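Local coordinates for protein ferritin (Pseudo-nitzschia multiseries, PDB 4IWK) that oxidises ferrous iron with dioxygen and probably stores it as ferric hydroxide inside a shell of 24 subunits, at residues S2-L5 / L6-N10; A26-W29 / F30-D34; I91-L94 / E95-N98. One frame throughout, in Å; residues are numbered along the deposited sequence. Where two conformers were deposited one is given.

Contact 1: residues S2-L5 / L6-N10; sequences SEEL and LDLFN
Leu-6 N donates to Ser-2 O (3.1 Å), the first backbone bond at the start of helix 3-32. The bond is nearly straight, with an N-H...O angle of 173°. Ser-2 also forms an ST motif here: its OG accepts from Leu-5 N at 3.1 Å. One residue thus takes bonds from two N-H groups of the opening turn of this four-helix-bundle subunit. Leu-6 keeps its CG beside the backbone N (chi1 -52°), and in the conformer given this lays the branch over Ser-2 O. Leu-6 also touches Ile-65. Leu-5 turns the other way, to the buried side, and its side chain packs on Leu-105 and Ala-108 of helix 84-111. Leu-5 O receives Phe-9 N at 2.9 Å. The Glu-3 chain bends at chi2 (53°) and reaches forward to Asp-7. The two side chains cross at a slant. Both residues, with Glu-4, bind iron(III) in other structures of this protein, although none is bound to them here. The three also touch a crystal neighbour, which may affect their poses. The backbone joins the same pair: Asp-7 N donates to Glu-3 O at 2.8 Å. Between the two carboxylates, Glu-3 OE2 lies 2.6 Å from Asp-7 OD1.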
# COMPACT_ATOMS: atom_id res chain seq x y z
N SER A 2 -0.09 41.36 -48.27
CA SER A 2 1.35 41.40 -48.61
C SER A 2 1.80 40.07 -49.25
O SER A 2 1.81 38.97 -48.60
CB SER A 2 2.21 41.72 -47.37
OG SER A 2 3.60 42.00 -47.66
N GLU A 3 2.15 40.18 -50.53
CA GLU A 3 2.89 39.13 -51.21
C GLU A 3 4.22 38.89 -50.49
O GLU A 3 4.63 37.73 -50.35
CB GLU A 3 3.19 39.53 -52.67
CG GLU A 3 3.78 38.41 -53.48
CD GLU A 3 2.90 37.18 -53.37
OE1 GLU A 3 1.69 37.29 -53.65
OE2 GLU A 3 3.38 36.12 -52.92
N GLU A 4 4.90 39.98 -50.10
CA GLU A 4 6.15 39.88 -49.44
C GLU A 4 6.01 38.98 -48.18
O GLU A 4 6.80 38.04 -47.92
CB GLU A 4 6.64 41.25 -49.01
CG GLU A 4 8.13 41.30 -48.85
CD GLU A 4 8.58 42.28 -47.77
OE1 GLU A 4 7.74 42.98 -47.11
OE2 GLU A 4 9.82 42.36 -47.55
N LEU A 5 4.97 39.24 -47.40
CA LEU A 5 4.84 38.54 -46.12
C LEU A 5 4.54 37.04 -46.41
O LEU A 5 5.21 36.18 -45.79
CB LEU A 5 3.79 39.22 -45.21
CG LEU A 5 3.37 38.48 -43.94
CD1 LEU A 5 4.54 38.38 -43.02
CD2 LEU A 5 2.17 39.14 -43.23
N LEU A 6 3.60 36.72 -47.34
CA LEU A 6 3.31 35.34 -47.70
C LEU A 6 4.56 34.61 -48.29
O LEU A 6 4.80 33.44 -47.97
CB LEU A 6 2.14 35.27 -48.68
CG LEU A 6 0.85 36.00 -48.28
CD1 LEU A 6 -0.08 36.07 -49.48
CD2 LEU A 6 0.13 35.45 -47.05
N ASP A 7 5.33 35.27 -49.14
CA ASP A 7 6.54 34.62 -49.68
C ASP A 7 7.54 34.33 -48.57
O ASP A 7 8.16 33.23 -48.54
CB ASP A 7 7.20 35.55 -50.73
CG ASP A 7 6.37 35.59 -52.05
OD1 ASP A 7 5.43 34.75 -52.15
OD2 ASP A 7 6.58 36.38 -53.05
N LEU A 8 7.70 35.32 -47.65
CA LEU A 8 8.71 35.15 -46.55
C LEU A 8 8.25 34.07 -45.59
O LEU A 8 9.09 33.35 -45.03
CB LEU A 8 9.00 36.46 -45.80
CG LEU A 8 9.79 37.51 -46.64
CD1 LEU A 8 9.74 38.85 -45.87
CD2 LEU A 8 11.22 37.10 -46.88
N PHE A 9 6.96 33.93 -45.41
CA PHE A 9 6.47 32.83 -44.56
C PHE A 9 6.78 31.50 -45.20
O PHE A 9 7.37 30.60 -44.58
CB PHE A 9 4.97 33.03 -44.25
CG PHE A 9 4.55 32.38 -42.95
CD1 PHE A 9 4.33 33.17 -41.80
CD2 PHE A 9 4.43 30.99 -42.90
CE1 PHE A 9 3.95 32.54 -40.59
CE2 PHE A 9 4.04 30.37 -41.71
CZ PHE A 9 3.84 31.18 -40.58
N ASN A 10 6.46 31.34 -46.48
CA ASN A 10 6.83 30.17 -47.27
C ASN A 10 8.37 29.95 -47.20
O ASN A 10 8.84 28.78 -46.96
CB ASN A 10 6.30 30.38 -48.70
CG ASN A 10 6.07 29.08 -49.44
OD1 ASN A 10 6.68 28.83 -50.51
ND2 ASN A 10 5.26 28.20 -48.86

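Contact 2: residues A26-W29 / F30-D34; sequences ASIW and FDQND
Trp-29 O is gripped twice by Asn-33, through the side-chain ND2 at 2.8 Å and through a weak bond from the backbone N. This is the C-terminal end of helix 3-32, closed by a Schellman motif with Asp-34 as its C-prime residue. Asn-33 is the first residue to leave the helical backbone. Its CG sits beside its own backbone N (chi1 -71°), which swings the amide back over the indole. Asn-33 ND2 lies 3.3 Å above the plane of the Trp-29 ring, and the amide and ring planes are 26° apart. Asn-33 CB adds a CH-pi contact, 4.2 Å from the centroid of the six-membered ring of Trp-29. The bond to Trp-29 O lies in the amide plane, so it probably fixes the rotation of the amide. Phe-30 meets the same indole obliquely, with Phe-30 CD1 3.7 Å from Trp-29 CE3. Gln-32 runs alongside Ile-28, both pointing the same way, on a flank covered by Val-57 and Ile-67 of a second subunit. Asp-31 binds zinc and iron in other structures of this protein, as does neighbouring Glu-36. In the conformer given, Ser-27 OG also bonds to Leu-24 O. A water bridges the turn, donating to Ser-27 OG and, at 3.0 Å, to Asp-31 OD2.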
# COMPACT_ATOMS: atom_id res chain seq x y z
N ALA A 26 25.91 17.37 -40.99
CA ALA A 26 26.93 17.44 -39.91
C ALA A 26 26.97 16.11 -39.12
O ALA A 26 28.06 15.63 -38.79
CB ALA A 26 26.65 18.60 -38.98
N SER A 27 25.80 15.55 -38.81
CA SER A 27 25.77 14.26 -38.10
C SER A 27 26.52 13.17 -38.88
O SER A 27 27.21 12.32 -38.32
CB SER A 27 24.31 13.82 -37.85
OG SER A 27 23.77 13.10 -38.96
N ILE A 28 26.37 13.21 -40.20
CA ILE A 28 27.06 12.15 -41.04
C ILE A 28 28.55 12.39 -40.97
O ILE A 28 29.30 11.46 -40.74
CB ILE A 28 26.51 12.23 -42.50
CG1 ILE A 28 25.05 11.75 -42.54
CG2 ILE A 28 27.45 11.41 -43.37
CD1 ILE A 28 24.40 12.12 -43.88
N TRP A 29 29.01 13.66 -41.12
CA TRP A 29 30.41 13.91 -41.03
C TRP A 29 30.95 13.44 -39.70
O TRP A 29 32.01 12.81 -39.61
CB TRP A 29 30.70 15.45 -41.28
CG TRP A 29 32.18 15.66 -41.45
CD1 TRP A 29 32.87 15.70 -42.66
CD2 TRP A 29 33.15 15.82 -40.41
NE1 TRP A 29 34.23 15.86 -42.41
CE2 TRP A 29 34.44 15.93 -41.05
CE3 TRP A 29 33.09 15.80 -39.01
CZ2 TRP A 29 35.66 16.12 -40.28
CZ3 TRP A 29 34.28 15.97 -38.24
CH2 TRP A 29 35.58 16.08 -38.90
N PHE A 30 30.29 13.84 -38.59
CA PHE A 30 30.78 13.45 -37.28
C PHE A 30 30.80 11.92 -37.15
O PHE A 30 31.78 11.40 -36.63
CB PHE A 30 29.84 14.02 -36.22
CG PHE A 30 30.14 15.49 -35.96
CD1 PHE A 30 31.45 15.89 -35.75
CD2 PHE A 30 29.12 16.42 -35.93
CE1 PHE A 30 31.78 17.25 -35.46
CE2 PHE A 30 29.43 17.78 -35.63
CZ PHE A 30 30.77 18.20 -35.42
N ASP A 31 29.76 11.22 -37.61
CA ASP A 31 29.71 9.74 -37.40
C ASP A 31 30.79 9.12 -38.24
O ASP A 31 31.45 8.18 -37.79
CB ASP A 31 28.35 9.18 -37.82
CG ASP A 31 27.40 9.06 -36.67
OD1 ASP A 31 27.81 8.86 -35.50
OD2 ASP A 31 26.16 9.15 -36.89
N GLN A 32 31.00 9.64 -39.43
CA GLN A 32 32.06 9.05 -40.29
C GLN A 32 33.43 9.22 -39.68
O GLN A 32 34.42 8.50 -40.03
CB GLN A 32 32.03 9.70 -41.67
CG GLN A 32 30.86 9.29 -42.53
CD GLN A 32 30.84 10.07 -43.85
OE1 GLN A 32 31.59 11.10 -44.05
NE2 GLN A 32 29.92 9.64 -44.78
N ASN A 33 33.61 10.27 -38.86
CA ASN A 33 34.88 10.54 -38.31
C ASN A 33 34.94 10.18 -36.81
O ASN A 33 35.85 10.62 -36.12
CB ASN A 33 35.23 11.99 -38.57
CG ASN A 33 35.53 12.22 -40.02
OD1 ASN A 33 36.66 11.94 -40.42
ND2 ASN A 33 34.55 12.65 -40.87
N ASP A 34 34.03 9.34 -36.38
CA ASP A 34 33.97 8.73 -35.04
C ASP A 34 33.78 9.71 -33.89
O ASP A 34 34.36 9.52 -32.81
CB ASP A 34 35.19 7.81 -34.85
CG ASP A 34 35.16 6.70 -35.96
OD1 ASP A 34 34.16 6.00 -36.13
OD2 ASP A 34 36.13 6.58 -36.68
O HOH W 1 24.50 10.42 -39.03

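Contact 3: residues I91-L94 / E95-N98; sequences ILEL and EQAN. With FE (Fe (III) ion), chain I.
Asn-98 N donates to Leu-94 O at 2.9 Å, on the closely packed inner side of this helix turn. Glu-95 is buried on that side and turns its carboxylate to the metal. Its CG lies beside the backbone N (chi1 -72°), and the chain bends at chi2 (-64°). Glu-95 OE2 binds iron(III) at 2.1 Å, while Glu-95 OE1 stands farther from the ion, at 2.6 Å. This is the ferroxidase centre within the four-helix bundle, and Glu-49, Glu-131 and two waters bind the same ion. One iron-bound water also donates to Glu-95 OE1, at 3.1 Å. Asn-98 ND2 reaches Glu-95 OE1 as well, at 3.2 Å, from above the carboxylate plane. Further bonds hold these groups: Tyr-23 OH to Glu-95 OE2, Gln-128 NE2 to Glu-95 OE1, and Gln-15 NE2 to Asn-98 OD1. The looser side is limited to exposed Glu-93, whose OE2 bonds to Gln-89 NE2, and the end of Gln-96, and helix 115-145 borders it. The Gln-96 OE1 end lies against the Glu-93 backbone, 3.7 Å from Glu-93 CA. Gln-96 stretches past Leu-92, with Gln-96 NE2 3.6 Å from Leu-92 CG. Replacing Gln-96 by an alanine is likely to open a gap beside Leu-92 CG, where the amide now rests.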
# COMPACT_ATOMS: atom_id res chain seq x y z
N ILE A 91 27.62 25.35 -38.48
CA ILE A 91 26.32 25.27 -37.77
C ILE A 91 26.05 26.66 -37.14
O ILE A 91 24.91 27.13 -37.14
CB ILE A 91 26.37 24.21 -36.71
CG1 ILE A 91 26.53 22.83 -37.42
CG2 ILE A 91 25.18 24.24 -35.78
CD1 ILE A 91 25.42 22.59 -38.39
N LEU A 92 27.07 27.33 -36.63
CA LEU A 92 26.82 28.72 -36.11
C LEU A 92 26.29 29.61 -37.20
O LEU A 92 25.26 30.30 -37.03
CB LEU A 92 28.15 29.28 -35.57
CG LEU A 92 27.92 30.76 -35.08
CD1 LEU A 92 26.97 30.84 -33.90
CD2 LEU A 92 29.30 31.30 -34.73
N GLU A 93 26.91 29.59 -38.36
CA GLU A 93 26.45 30.37 -39.51
C GLU A 93 25.02 30.03 -39.92
O GLU A 93 24.28 30.93 -40.28
CB GLU A 93 27.41 30.18 -40.66
CG GLU A 93 28.71 30.92 -40.39
CD GLU A 93 29.79 30.52 -41.37
OE1 GLU A 93 29.46 29.99 -42.40
OE2 GLU A 93 30.98 30.74 -41.11
N LEU A 94 24.70 28.70 -39.92
CA LEU A 94 23.35 28.23 -40.25
C LEU A 94 22.34 28.89 -39.26
O LEU A 94 21.26 29.39 -39.69
CB LEU A 94 23.30 26.71 -40.07
CG LEU A 94 21.92 26.06 -40.32
CD1 LEU A 94 21.55 26.16 -41.81
CD2 LEU A 94 22.01 24.60 -39.81
N GLU A 95 22.63 28.80 -37.98
CA GLU A 95 21.73 29.39 -36.94
C GLU A 95 21.59 30.92 -37.13
O GLU A 95 20.44 31.43 -36.98
CB GLU A 95 22.10 29.01 -35.54
CG GLU A 95 21.77 27.51 -35.23
CD GLU A 95 20.33 27.12 -35.26
OE1 GLU A 95 19.47 27.99 -35.43
OE2 GLU A 95 20.13 25.91 -35.02
N GLN A 96 22.68 31.57 -37.50
CA GLN A 96 22.62 33.01 -37.76
C GLN A 96 21.72 33.30 -38.93
O GLN A 96 20.91 34.26 -38.91
CB GLN A 96 23.97 33.59 -37.98
CG GLN A 96 24.77 33.57 -36.67
CD GLN A 96 26.25 33.83 -36.88
OE1 GLN A 96 26.74 33.76 -38.00
NE2 GLN A 96 26.98 34.15 -35.79
N ALA A 97 21.79 32.43 -39.97
CA ALA A 97 20.83 32.49 -41.06
C ALA A 97 19.39 32.28 -40.71
O ALA A 97 18.48 32.92 -41.30
CB ALA A 97 21.23 31.54 -42.22
N ASN A 98 19.14 31.29 -39.86
CA ASN A 98 17.80 31.02 -39.42
C ASN A 98 17.27 32.30 -38.71
O ASN A 98 16.10 32.63 -38.87
CB ASN A 98 17.83 29.88 -38.42
CG ASN A 98 17.98 28.51 -39.05
OD1 ASN A 98 17.93 28.36 -40.29
ND2 ASN A 98 18.00 27.47 -38.18
FE FE I . 18.04 25.89 -34.83
O HOH W 2 16.56 27.01 -35.29
O HOH W 3 17.58 24.42 -33.85

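Contacts 1 and 2 mark the two ends of helix 3-32. Their centres are 36 Å apart, on opposite sides of the chain's centre. Contact 3 sits between them on helix 84-111, its centre about 6 Å from that of the chain. Glu-95 of contact 3 is a ligand of one of the bound irons. Contact 1 does not touch contact 3; their nearest atoms are about 9 Å apart, and the Phe-9 side chain is about 13 Å from a bound iron. Contact 2 does touch it, through Ala-26 CB and Ile-91 CD1 at 4.2 Å. The Ala-26 side chain is still about 12 Å from a bound iron. The metal-binding acids of contacts 1 and 2 belong to other sites than the ferroxidase centre.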